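Local structure of cobalamin biosynthesis protein CobN (Mycobacterium tuberculosis, 7C6O) at residues 812-815 with 819-822. The protein probably serves as the large catalytic subunit of cobaltochelatase, which inserts cobalt into the corrin ring during cobalamin biosynthesis. Numbering follows the deposited sequence.
Sequences LRAL and FIPA
Just past the C-terminal part of helix 807-815, the loop that follows passes across the helix, and Arg813 and Ala814 meet Phe819, Ile820 and Pro821, an arginine-to-carbonyl contact closing the connection. Phe819 O sits at the edge of the Arg813 guanidinium, where NH1 and NH2 share it. NH1 gives the shorter hydrogen bond, 2.9 Å to Phe819 O with an N-H...O angle of 140°, and NH2 adds a weak one to that oxygen at 3.1 Å. Both bonds are bent, as expected when two nitrogens of one guanidinium share a single acceptor, and NH1 lies tilted 31° from the carbonyl plane. The arginine chain bends at chi3 (66°), which brings the guanidinium to the loop. Pro821 CD comes to 4.0 Å from Arg813 NH1, near the guanidinium plane and at its edge.

Beside the arginine's bonds the contact is apolar. Ile820 carries CG1 anti to its carbonyl carbon, and this takes the end of the side chain to the helix; CD1 lies 3.8 Å from Ala814 CB and 3.7 Å from Ala814 N. Ala814 and Ile820 are also the nearest CA pair of the two segments, 6.5 Å from CA to CA.

Asp280 ties the two elements together from outside: its OD1 forms a salt bridge with Arg813 NH2 and accepts a hydrogen bond from Phe819 N, while Gln810 OE1 takes one from Arg813 NH1. The carboxylate probably balances the arginine's charge and helps fix its rotation. Beyond the contact, Ala814 packs on strand 586-591 through Ile587, Leu812 faces helix 391-405, and Pro821 pairs through its backbone with Asn841, farther along the connection toward helix 853-874.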
# COMPACT_ATOMS: atom_id res chain seq x y z
N LEU A 812 -21.78 6.99 -0.02
CA LEU A 812 -22.74 7.95 0.52
C LEU A 812 -22.60 8.07 2.03
O LEU A 812 -22.71 9.18 2.57
CB LEU A 812 -24.16 7.53 0.13
CG LEU A 812 -24.47 7.53 -1.36
CD1 LEU A 812 -25.91 7.11 -1.63
CD2 LEU A 812 -24.20 8.90 -1.96
N ARG A 813 -22.37 6.96 2.73
CA ARG A 813 -22.14 7.03 4.17
C ARG A 813 -20.90 7.85 4.48
O ARG A 813 -20.89 8.65 5.43
CB ARG A 813 -22.01 5.63 4.76
CG ARG A 813 -23.29 4.80 4.74
CD ARG A 813 -23.16 3.52 5.58
NE ARG A 813 -23.00 3.81 7.01
CZ ARG A 813 -21.90 3.54 7.71
NH1 ARG A 813 -20.86 2.96 7.14
NH2 ARG A 813 -21.85 3.84 9.00
N ALA A 814 -19.83 7.67 3.70
CA ALA A 814 -18.61 8.43 3.92
C ALA A 814 -18.83 9.91 3.67
O ALA A 814 -18.30 10.76 4.40
CB ALA A 814 -17.49 7.89 3.04
N LEU A 815 -19.61 10.25 2.63
CA LEU A 815 -19.96 11.64 2.38
C LEU A 815 -20.79 12.23 3.51
O LEU A 815 -20.84 13.46 3.66
CB LEU A 815 -20.72 11.76 1.06
CG LEU A 815 -19.90 11.63 -0.22
CD1 LEU A 815 -20.81 11.40 -1.42
CD2 LEU A 815 -19.05 12.87 -0.43
N PHE A 819 -18.83 6.31 10.15
CA PHE A 819 -17.69 5.42 10.26
C PHE A 819 -17.75 4.35 9.17
O PHE A 819 -18.76 3.66 9.02
CB PHE A 819 -17.65 4.76 11.64
CG PHE A 819 -16.51 3.79 11.82
CD1 PHE A 819 -15.22 4.26 12.04
CD2 PHE A 819 -16.72 2.43 11.75
CE1 PHE A 819 -14.16 3.37 12.20
CE2 PHE A 819 -15.67 1.53 11.90
CZ PHE A 819 -14.39 2.01 12.13
N ILE A 820 -16.67 4.23 8.41
CA ILE A 820 -16.57 3.25 7.33
C ILE A 820 -15.81 2.04 7.86
O ILE A 820 -14.62 2.17 8.19
CB ILE A 820 -15.88 3.83 6.09
CG1 ILE A 820 -16.60 5.11 5.64
CG2 ILE A 820 -15.83 2.81 4.97
CD1 ILE A 820 -18.06 4.90 5.32
N PRO A 821 -16.43 0.87 7.97
CA PRO A 821 -15.75 -0.28 8.57
C PRO A 821 -14.54 -0.71 7.76
O PRO A 821 -14.52 -0.59 6.53
CB PRO A 821 -16.83 -1.37 8.59
CG PRO A 821 -17.75 -0.99 7.48
CD PRO A 821 -17.77 0.52 7.47
N ALA A 822 -13.52 -1.20 8.46
CA ALA A 822 -12.31 -1.67 7.82
C ALA A 822 -12.37 -3.17 7.57
O ALA A 822 -13.22 -3.89 8.11
CB ALA A 822 -11.09 -1.35 8.69